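Long-range contacts in sulfur oxidation protein SOXB (PDB 2WDD), which probably hydrolyses the sulfur-sulfur bond of cysteine S-thiosulfonate in the Sox sulfur oxidation pathway, using a two-manganese centre: residues A[30-40]-A[126-137]; A[157-165]-A[214-222]. One frame throughout, in Å; residues are numbered along the deposited sequence.

Contact 1 of 2, residues A[30-40]-A[126-137]; sequences TLLYFSDLHGQ and LVLDGGDTWTNS. With MN (manganese (II) ion), chain G; MN (manganese (II) ion), chain H.
D36 and D132 meet at a manganese ion (chain G), their carboxylates side by side with planes turned 84° apart. OD1 of D36 comes within 2.9 Å of OD2 of D132, since both oxygens bind that metal. D132 OD2 also binds the second manganese (chain H) at 2.2 Å and so bridges the pair, while D132 OD1 is held by the backbone N of W164. H38 runs alongside D132 and binds the first ion through NE2; D132 CB lies over one ring face, a CH-pi contact 3.7 Å from the H38 ring centroid. N136 OD1 lies in the plane of the H38 ring and accepts from ND1 (2.8 Å), which approaches tilted from the amide plane; T135 OG1 reaches the opposite amide face. Together with the NE2-manganese bond, this second-shell bond restrains the rotation of the imidazole. Behind the site, strands 30-34 and 126-129 run parallel with axes 26° apart. With its CG between backbone N and carbonyl carbon (chi1 65°), F34 brings its ring across D129, whose CA sits over one face. D129 OD1 accepts G131 N in an Asx turn. As in metallophosphoesterases, one loop supplies the bridging carboxylate of D132, the other D36 and H38. H288 and a shared water complete the first site, and that water, 2.1 Å from each manganese, would probably be polarised by both.

Contact 2 of 2, residues A[157-165]-A[214-222]; sequences VDHMVSHWE and VVGASYPYV. With MN (manganese (II) ion), chain H.
H163 and Y219 lie side by side and pack closely: Y219 CD2 rests over the centre of the imidazole, 3.4 Å from H163 NE2. The ring planes are 35° apart, an oblique arrangement. W164 CD1 covers the opposite face of the imidazole, whose ND1 binds manganese (chain H) at 2.2 Å while NE2 is hydrogen-bonded to H226. CG anti to the backbone N (chi1 -171°) lays the Y219 ring alongside H163. An alanine in place of Y219 would remove CD2 and would probably leave a gap over that face of the imidazole. Next to it, Y219 N donates to S162 O at 3.0 Å, nearly straight at 165°, and the hydroxyls S162 OG and S218 OG bond at 2.7 Å; S218 OG also bonds to S186 OG. V161 CG1 then lies 3.6 Å from G216 CA, where a side chain would clash. Toward the other end the contact thins: H159 CD2 meets V214 CG1 at 4.1 Å, and H159 NE2 is hydrogen-bonded to H205 NE2. Segment 157-165 carries strand 159-160, between strands 124-129 and 183-184, whereas 214-222 leaves strand 210-217 of the other sheet and leads into helix 222-225.

How the contacts relate
Contact 1 closes before contact 2 opens along the chain, and their centres lie about 10 Å apart. They share one mixed sheet, in which strands 29-34, 124-129 and 159-160 are consecutive parallel neighbours; contact 2 then carries the connection over to strand 210-217 of the second sheet. The two contacts also touch directly: E165 OE2 is 2.7 Å from T133 N, a probable hydrogen bond, and T135 OG1 packs against W164 CB. Both reach the manganese of chain H and the same metal-bound water, the one through D132 and the other through H163, with H263 and H286 as the remaining protein ligands. The dinuclear centre is thus assembled from loops following strands of both sheets.

Contact 1 of 2, residues A[30-40]-A[126-137]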
loop_
_atom_site.group_PDB
_atom_site.type_symbol
_atom_site.label_atom_id
_atom_site.label_comp_id
_atom_site.label_asym_id
_atom_site.label_seq_id
_atom_site.Cartn_x
_atom_site.Cartn_y
_atom_site.Cartn_z
ATOM N N THR A 30 1.149 -13.844 20.691
ATOM C CA THR A 30 1.808 -13.626 19.421
ATOM C C THR A 30 0.810 -13.056 18.446
ATOM O O THR A 30 -0.276 -13.603 18.276
ATOM C CB THR A 30 2.406 -14.907 18.857
ATOM O OG1 THR A 30 3.426 -15.380 19.748
ATOM C CG2 THR A 30 3.018 -14.641 17.470
ATOM N N LEU A 31 1.205 -11.977 17.778
ATOM C CA LEU A 31 0.375 -11.372 16.741
ATOM C C LEU A 31 1.029 -11.696 15.396
ATOM O O LEU A 31 2.243 -11.521 15.217
ATOM C CB LEU A 31 0.265 -9.856 16.936
ATOM C CG LEU A 31 -0.104 -9.353 18.339
ATOM C CD1 LEU A 31 -0.185 -7.845 18.360
ATOM C CD2 LEU A 31 -1.427 -9.975 18.791
ATOM N N LEU A 32 0.237 -12.238 14.477
ATOM C CA LEU A 32 0.692 -12.562 13.126
ATOM C C LEU A 32 -0.021 -11.526 12.272
ATOM O O LEU A 32 -1.245 -11.566 12.113
ATOM C CB LEU A 32 0.306 -13.985 12.734
ATOM C CG LEU A 32 0.904 -15.021 13.709
ATOM C CD1 LEU A 32 0.417 -16.443 13.402
ATOM C CD2 LEU A 32 2.441 -14.949 13.713
ATOM N N TYR A 33 0.744 -10.537 11.827
ATOM C CA TYR A 33 0.198 -9.363 11.174
ATOM C C TYR A 33 0.656 -9.166 9.735
ATOM O O TYR A 33 1.840 -9.255 9.428
ATOM C CB TYR A 33 0.635 -8.154 12.014
ATOM C CG TYR A 33 0.443 -6.801 11.383
ATOM C CD1 TYR A 33 -0.812 -6.388 10.949
ATOM C CD2 TYR A 33 1.504 -5.884 11.314
ATOM C CE1 TYR A 33 -0.997 -5.128 10.388
ATOM C CE2 TYR A 33 1.325 -4.622 10.761
ATOM C CZ TYR A 33 0.068 -4.251 10.310
ATOM O OH TYR A 33 -0.111 -3.008 9.742
ATOM N N PHE A 34 -0.296 -8.874 8.860
ATOM C CA PHE A 34 0.028 -8.511 7.484
ATOM C C PHE A 34 -0.951 -7.409 7.112
ATOM O O PHE A 34 -1.990 -7.253 7.752
ATOM C CB PHE A 34 -0.071 -9.697 6.523
ATOM C CG PHE A 34 -1.463 -10.236 6.365
ATOM C CD1 PHE A 34 -2.268 -9.838 5.304
ATOM C CD2 PHE A 34 -1.976 -11.133 7.293
ATOM C CE1 PHE A 34 -3.562 -10.341 5.165
ATOM C CE2 PHE A 34 -3.276 -11.621 7.170
ATOM C CZ PHE A 34 -4.061 -11.238 6.088
ATOM N N SER A 35 -0.611 -6.612 6.110
ATOM C CA SER A 35 -1.485 -5.517 5.725
ATOM C C SER A 35 -1.254 -5.204 4.261
ATOM O O SER A 35 -0.232 -5.588 3.670
ATOM C CB SER A 35 -1.173 -4.273 6.566
ATOM O OG SER A 35 -2.131 -3.241 6.377
ATOM N N ASP A 36 -2.210 -4.504 3.679
ATOM C CA ASP A 36 -2.053 -4.031 2.316
ATOM C C ASP A 36 -1.750 -5.102 1.273
ATOM O O ASP A 36 -1.000 -4.870 0.316
ATOM C CB ASP A 36 -1.020 -2.901 2.283
ATOM C CG ASP A 36 -1.477 -1.687 3.092
ATOM O OD1 ASP A 36 -2.208 -0.836 2.557
ATOM O OD2 ASP A 36 -1.206 -1.652 4.307
ATOM N N LEU A 37 -2.392 -6.257 1.428
ATOM C CA LEU A 37 -2.249 -7.345 0.460
ATOM C C LEU A 37 -2.714 -6.907 -0.932
ATOM O O LEU A 37 -2.206 -7.400 -1.936
ATOM C CB LEU A 37 -3.075 -8.545 0.919
ATOM C CG LEU A 37 -3.047 -9.818 0.073
ATOM C CD1 LEU A 37 -1.652 -10.398 -0.042
ATOM C CD2 LEU A 37 -3.989 -10.848 0.656
ATOM N N HIS A 38 -3.719 -6.040 -0.976
ATOM C CA HIS A 38 -4.246 -5.547 -2.241
ATOM C C HIS A 38 -4.582 -6.694 -3.196
ATOM O O HIS A 38 -4.216 -6.698 -4.379
ATOM C CB HIS A 38 -3.315 -4.516 -2.858
ATOM C CG HIS A 38 -3.381 -3.174 -2.189
ATOM N ND1 HIS A 38 -4.398 -2.268 -2.422
ATOM C CD2 HIS A 38 -2.563 -2.594 -1.275
ATOM C CE1 HIS A 38 -4.174 -1.169 -1.724
ATOM N NE2 HIS A 38 -3.080 -1.353 -1.001
ATOM N N GLY A 39 -5.295 -7.672 -2.641
ATOM C CA GLY A 39 -5.812 -8.828 -3.353
ATOM C C GLY A 39 -4.835 -9.688 -4.128
ATOM O O GLY A 39 -5.244 -10.468 -4.997
ATOM N N GLN A 40 -3.545 -9.564 -3.822
ATOM C CA GLN A 40 -2.517 -10.295 -4.556
ATOM C C GLN A 40 -2.539 -11.779 -4.258
ATOM O O GLN A 40 -1.990 -12.248 -3.266
ATOM C CB GLN A 40 -1.151 -9.654 -4.348
ATOM C CG GLN A 40 -1.094 -8.233 -4.927
ATOM C CD GLN A 40 -1.362 -8.240 -6.420
ATOM O OE1 GLN A 40 -0.606 -8.843 -7.181
ATOM N NE2 GLN A 40 -2.482 -7.636 -6.837
ATOM N N LEU A 126 -2.961 -14.430 17.414
ATOM C CA LEU A 126 -4.032 -13.708 16.743
ATOM C C LEU A 126 -3.532 -13.335 15.363
ATOM O O LEU A 126 -2.369 -12.950 15.211
ATOM C CB LEU A 126 -4.396 -12.431 17.505
ATOM C CG LEU A 126 -5.106 -12.607 18.848
ATOM C CD1 LEU A 126 -5.261 -11.245 19.537
ATOM C CD2 LEU A 126 -6.474 -13.284 18.650
ATOM N N VAL A 127 -4.400 -13.499 14.365
ATOM C CA VAL A 127 -4.087 -13.159 12.984
ATOM C C VAL A 127 -4.780 -11.834 12.700
ATOM O O VAL A 127 -6.015 -11.739 12.750
ATOM C CB VAL A 127 -4.540 -14.268 12.021
ATOM C CG1 VAL A 127 -4.247 -13.859 10.578
ATOM C CG2 VAL A 127 -3.831 -15.590 12.349
ATOM N N LEU A 128 -3.981 -10.807 12.426
ATOM C CA LEU A 128 -4.517 -9.465 12.249
ATOM C C LEU A 128 -4.184 -8.950 10.873
ATOM O O LEU A 128 -3.029 -9.004 10.451
ATOM C CB LEU A 128 -3.909 -8.536 13.290
ATOM C CG LEU A 128 -4.154 -9.005 14.730
ATOM C CD1 LEU A 128 -3.463 -8.066 15.694
ATOM C CD2 LEU A 128 -5.656 -9.073 15.012
ATOM N N ASP A 129 -5.212 -8.458 10.185
ATOM C CA ASP A 129 -5.094 -7.937 8.824
ATOM C C ASP A 129 -5.298 -6.418 8.841
ATOM O O ASP A 129 -6.323 -5.920 9.312
ATOM C CB ASP A 129 -6.163 -8.610 7.978
ATOM C CG ASP A 129 -6.155 -8.147 6.541
ATOM O OD1 ASP A 129 -5.394 -7.213 6.202
ATOM O OD2 ASP A 129 -6.888 -8.762 5.748
ATOM N N GLY A 130 -4.295 -5.674 8.378
ATOM C CA GLY A 130 -4.343 -4.225 8.415
ATOM C C GLY A 130 -5.162 -3.511 7.351
ATOM O O GLY A 130 -5.172 -2.279 7.334
ATOM N N GLY A 131 -5.875 -4.244 6.499
ATOM C CA GLY A 131 -6.725 -3.600 5.503
ATOM C C GLY A 131 -6.062 -3.412 4.146
ATOM O O GLY A 131 -4.890 -3.738 3.965
ATOM N N ASP A 132 -6.817 -2.870 3.193
ATOM C CA ASP A 132 -6.389 -2.789 1.788
ATOM C C ASP A 132 -6.138 -4.215 1.348
ATOM O O ASP A 132 -5.113 -4.536 0.748
ATOM C CB ASP A 132 -5.139 -1.933 1.594
ATOM C CG ASP A 132 -5.466 -0.461 1.463
ATOM O OD1 ASP A 132 -6.662 -0.110 1.528
ATOM O OD2 ASP A 132 -4.536 0.346 1.292
ATOM N N THR A 133 -7.085 -5.083 1.689
ATOM C CA THR A 133 -6.966 -6.495 1.406
ATOM C C THR A 133 -7.828 -6.932 0.227
ATOM O O THR A 133 -7.393 -7.715 -0.611
ATOM C CB THR A 133 -7.396 -7.306 2.650
ATOM O OG1 THR A 133 -6.706 -6.810 3.802
ATOM C CG2 THR A 133 -7.116 -8.800 2.463
ATOM N N TRP A 134 -9.077 -6.487 0.232
ATOM C CA TRP A 134 -10.086 -6.992 -0.694
ATOM C C TRP A 134 -10.026 -6.584 -2.143
ATOM O O TRP A 134 -10.725 -7.174 -2.981
ATOM C CB TRP A 134 -11.483 -6.615 -0.195
ATOM C CG TRP A 134 -11.871 -7.183 1.140
ATOM C CD1 TRP A 134 -11.228 -8.162 1.858
ATOM C CD2 TRP A 134 -13.064 -6.872 1.859
ATOM N NE1 TRP A 134 -11.935 -8.445 3.006
ATOM C CE2 TRP A 134 -13.069 -7.670 3.028
ATOM C CE3 TRP A 134 -14.099 -5.956 1.663
ATOM C CZ2 TRP A 134 -14.070 -7.564 3.994
ATOM C CZ3 TRP A 134 -15.106 -5.867 2.610
ATOM C CH2 TRP A 134 -15.084 -6.674 3.761
ATOM N N THR A 135 -9.270 -5.526 -2.421
ATOM C CA THR A 135 -9.286 -4.899 -3.727
ATOM C C THR A 135 -7.986 -4.947 -4.497
ATOM O O THR A 135 -6.943 -5.362 -3.976
ATOM C CB THR A 135 -9.710 -3.422 -3.539
ATOM O OG1 THR A 135 -8.858 -2.809 -2.554
ATOM C CG2 THR A 135 -11.154 -3.342 -3.041
ATOM N N ASN A 136 -8.067 -4.473 -5.741
ATOM C CA ASN A 136 -6.894 -4.241 -6.592
ATOM C C ASN A 136 -6.132 -5.449 -7.119
ATOM O O ASN A 136 -4.902 -5.479 -7.103
ATOM C CB ASN A 136 -5.957 -3.238 -5.924
ATOM C CG ASN A 136 -6.715 -2.107 -5.263
ATOM O OD1 ASN A 136 -6.639 -1.917 -4.051
ATOM N ND2 ASN A 136 -7.482 -1.369 -6.057
ATOM N N SER A 137 -6.863 -6.426 -7.642
ATOM C CA SER A 137 -6.229 -7.598 -8.223
ATOM C C SER A 137 -7.224 -8.239 -9.164
ATOM O O SER A 137 -8.398 -7.902 -9.142
ATOM C CB SER A 137 -5.831 -8.601 -7.140
ATOM O OG SER A 137 -6.979 -9.269 -6.623
HETATM MN MN MN G . -2.451 0.023 0.657
HETATM MN MN MN H . -4.362 2.361 2.276
HETATM O O HOH W 1 -4.038 -7.020 3.740
HETATM O O HOH W 2 -2.517 1.998 1.310
#

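Contact 2 of 2, residues A[157-165]-A[214-222]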
loop_
_atom_site.group_PDB
_atom_site.type_symbol
_atom_site.label_atom_id
_atom_site.label_comp_id
_atom_site.label_asym_id
_atom_site.label_seq_id
_atom_site.Cartn_x
_atom_site.Cartn_y
_atom_site.Cartn_z
ATOM N N VAL A 157 -8.718 -15.157 9.701
ATOM C CA VAL A 157 -8.298 -13.827 10.136
ATOM C C VAL A 157 -9.173 -13.383 11.301
ATOM O O VAL A 157 -10.400 -13.404 11.196
ATOM C CB VAL A 157 -8.406 -12.824 8.970
ATOM C CG1 VAL A 157 -8.145 -11.395 9.455
ATOM C CG2 VAL A 157 -7.458 -13.214 7.839
ATOM N N ASP A 158 -8.565 -12.991 12.417
ATOM C CA ASP A 158 -9.347 -12.594 13.587
ATOM C C ASP A 158 -9.936 -11.194 13.494
ATOM O O ASP A 158 -11.062 -10.955 13.934
ATOM C CB ASP A 158 -8.502 -12.699 14.844
ATOM C CG ASP A 158 -8.131 -14.122 15.164
ATOM O OD1 ASP A 158 -9.050 -14.943 15.385
ATOM O OD2 ASP A 158 -6.934 -14.444 15.120
ATOM N N HIS A 159 -9.160 -10.255 12.964
ATOM C CA HIS A 159 -9.628 -8.881 12.823
ATOM C C HIS A 159 -9.073 -8.256 11.560
ATOM O O HIS A 159 -8.013 -8.654 11.074
ATOM C CB HIS A 159 -9.140 -8.011 13.980
ATOM C CG HIS A 159 -9.695 -8.400 15.314
ATOM N ND1 HIS A 159 -11.046 -8.362 15.595
ATOM C CD2 HIS A 159 -9.081 -8.786 16.458
ATOM C CE1 HIS A 159 -11.240 -8.733 16.850
ATOM N NE2 HIS A 159 -10.065 -8.985 17.397
ATOM N N MET A 160 -9.773 -7.239 11.063
ATOM C CA MET A 160 -9.267 -6.438 9.961
ATOM C C MET A 160 -9.807 -5.027 10.119
ATOM O O MET A 160 -10.794 -4.789 10.845
ATOM C CB MET A 160 -9.647 -7.002 8.591
ATOM C CG MET A 160 -10.988 -6.520 8.057
ATOM S SD MET A 160 -11.337 -7.176 6.359
ATOM C CE MET A 160 -10.406 -5.995 5.334
ATOM N N VAL A 161 -9.109 -4.083 9.492
ATOM C CA VAL A 161 -9.547 -2.703 9.392
ATOM C C VAL A 161 -9.642 -2.394 7.891
ATOM O O VAL A 161 -9.529 -3.314 7.064
ATOM C CB VAL A 161 -8.688 -1.713 10.190
ATOM C CG1 VAL A 161 -8.793 -2.032 11.688
ATOM C CG2 VAL A 161 -7.234 -1.725 9.731
ATOM N N SER A 162 -9.858 -1.133 7.530
ATOM C CA SER A 162 -10.109 -0.864 6.119
ATOM C C SER A 162 -9.637 0.452 5.528
ATOM O O SER A 162 -9.338 1.409 6.226
ATOM C CB SER A 162 -11.622 -0.935 5.901
ATOM O OG SER A 162 -12.245 0.218 6.461
ATOM N N HIS A 163 -9.639 0.467 4.197
ATOM C CA HIS A 163 -9.375 1.646 3.394
ATOM C C HIS A 163 -9.952 1.425 1.991
ATOM O O HIS A 163 -11.111 1.796 1.732
ATOM C CB HIS A 163 -7.901 2.034 3.345
ATOM C CG HIS A 163 -7.601 3.095 2.326
ATOM N ND1 HIS A 163 -6.326 3.351 1.873
ATOM C CD2 HIS A 163 -8.419 3.927 1.634
ATOM C CE1 HIS A 163 -6.365 4.304 0.957
ATOM N NE2 HIS A 163 -7.627 4.667 0.787
ATOM N N TRP A 164 -9.188 0.774 1.106
ATOM C CA TRP A 164 -9.657 0.555 -0.271
ATOM C C TRP A 164 -10.880 -0.336 -0.381
ATOM O O TRP A 164 -11.544 -0.352 -1.410
ATOM C CB TRP A 164 -8.537 0.038 -1.183
ATOM C CG TRP A 164 -7.644 1.138 -1.686
ATOM C CD1 TRP A 164 -6.557 1.675 -1.051
ATOM C CD2 TRP A 164 -7.725 1.781 -2.955
ATOM N NE1 TRP A 164 -5.984 2.654 -1.832
ATOM C CE2 TRP A 164 -6.686 2.734 -3.011
ATOM C CE3 TRP A 164 -8.607 1.673 -4.038
ATOM C CZ2 TRP A 164 -6.514 3.585 -4.105
ATOM C CZ3 TRP A 164 -8.418 2.514 -5.127
ATOM C CH2 TRP A 164 -7.386 3.454 -5.147
ATOM N N GLU A 165 -11.181 -1.070 0.685
ATOM C CA GLU A 165 -12.363 -1.921 0.725
ATOM C C GLU A 165 -13.590 -1.115 0.304
ATOM O O GLU A 165 -14.478 -1.615 -0.402
ATOM C CB GLU A 165 -12.581 -2.366 2.174
ATOM C CG GLU A 165 -11.769 -3.591 2.592
ATOM C CD GLU A 165 -10.257 -3.367 2.663
ATOM O OE1 GLU A 165 -9.816 -2.236 2.976
ATOM O OE2 GLU A 165 -9.534 -4.372 2.482
ATOM N N VAL A 214 -7.448 -5.096 21.083
ATOM C CA VAL A 214 -7.069 -4.743 19.713
ATOM C C VAL A 214 -8.087 -3.670 19.323
ATOM O O VAL A 214 -9.296 -3.941 19.271
ATOM C CB VAL A 214 -7.170 -5.935 18.745
ATOM C CG1 VAL A 214 -6.854 -5.497 17.293
ATOM C CG2 VAL A 214 -6.227 -7.056 19.149
ATOM N N VAL A 215 -7.611 -2.445 19.125
ATOM C CA VAL A 215 -8.457 -1.322 18.720
ATOM C C VAL A 215 -8.227 -1.143 17.225
ATOM O O VAL A 215 -7.096 -1.272 16.763
ATOM C CB VAL A 215 -8.062 -0.028 19.472
ATOM C CG1 VAL A 215 -8.942 1.160 19.050
ATOM C CG2 VAL A 215 -8.092 -0.252 20.989
ATOM N N GLY A 216 -9.279 -0.870 16.461
ATOM C CA GLY A 216 -9.110 -0.667 15.034
ATOM C C GLY A 216 -9.298 0.768 14.574
ATOM O O GLY A 216 -10.132 1.512 15.092
ATOM N N ALA A 217 -8.529 1.150 13.563
ATOM C CA ALA A 217 -8.664 2.471 12.948
ATOM C C ALA A 217 -8.590 2.330 11.436
ATOM O O ALA A 217 -7.634 1.767 10.910
ATOM C CB ALA A 217 -7.594 3.428 13.436
ATOM N N SER A 218 -9.640 2.777 10.752
ATOM C CA SER A 218 -9.650 2.767 9.290
ATOM C C SER A 218 -9.099 4.095 8.754
ATOM O O SER A 218 -9.002 5.089 9.474
ATOM C CB SER A 218 -11.062 2.520 8.764
ATOM O OG SER A 218 -11.393 1.152 8.890
ATOM N N TYR A 219 -8.736 4.114 7.477
ATOM C CA TYR A 219 -8.142 5.308 6.876
ATOM C C TYR A 219 -9.069 6.507 7.025
ATOM O O TYR A 219 -10.225 6.447 6.616
ATOM C CB TYR A 219 -7.881 5.047 5.395
ATOM C CG TYR A 219 -7.081 6.126 4.703
ATOM C CD1 TYR A 219 -5.851 6.540 5.198
ATOM C CD2 TYR A 219 -7.526 6.678 3.511
ATOM C CE1 TYR A 219 -5.107 7.516 4.556
ATOM C CE2 TYR A 219 -6.780 7.650 2.852
ATOM C CZ TYR A 219 -5.575 8.050 3.366
ATOM O OH TYR A 219 -4.832 9.011 2.695
ATOM N N PRO A 220 -8.564 7.620 7.578
ATOM C CA PRO A 220 -9.440 8.784 7.815
ATOM C C PRO A 220 -9.780 9.627 6.592
ATOM O O PRO A 220 -10.674 10.481 6.656
ATOM C CB PRO A 220 -8.648 9.632 8.817
ATOM C CG PRO A 220 -7.227 9.188 8.669
ATOM C CD PRO A 220 -7.275 7.738 8.292
ATOM N N TYR A 221 -9.075 9.403 5.488
ATOM C CA TYR A 221 -9.263 10.236 4.309
ATOM C C TYR A 221 -9.964 9.568 3.136
ATOM O O TYR A 221 -9.798 9.970 1.982
ATOM C CB TYR A 221 -7.927 10.852 3.896
ATOM C CG TYR A 221 -7.220 11.517 5.054
ATOM C CD1 TYR A 221 -7.780 12.617 5.696
ATOM C CD2 TYR A 221 -6.017 11.021 5.538
ATOM C CE1 TYR A 221 -7.142 13.221 6.770
ATOM C CE2 TYR A 221 -5.363 11.632 6.600
ATOM C CZ TYR A 221 -5.932 12.731 7.210
ATOM O OH TYR A 221 -5.302 13.327 8.280
ATOM N N VAL A 222 -10.781 8.568 3.431
ATOM C CA VAL A 222 -11.511 7.870 2.382
ATOM C C VAL A 222 -12.370 8.803 1.530
ATOM O O VAL A 222 -12.478 8.622 0.316
ATOM C CB VAL A 222 -12.352 6.708 2.971
ATOM C CG1 VAL A 222 -13.121 5.984 1.877
ATOM C CG2 VAL A 222 -11.462 5.726 3.740
HETATM MN MN MN H . -4.362 2.361 2.276
HETATM O O HOH W 2 -2.517 1.998 1.310
#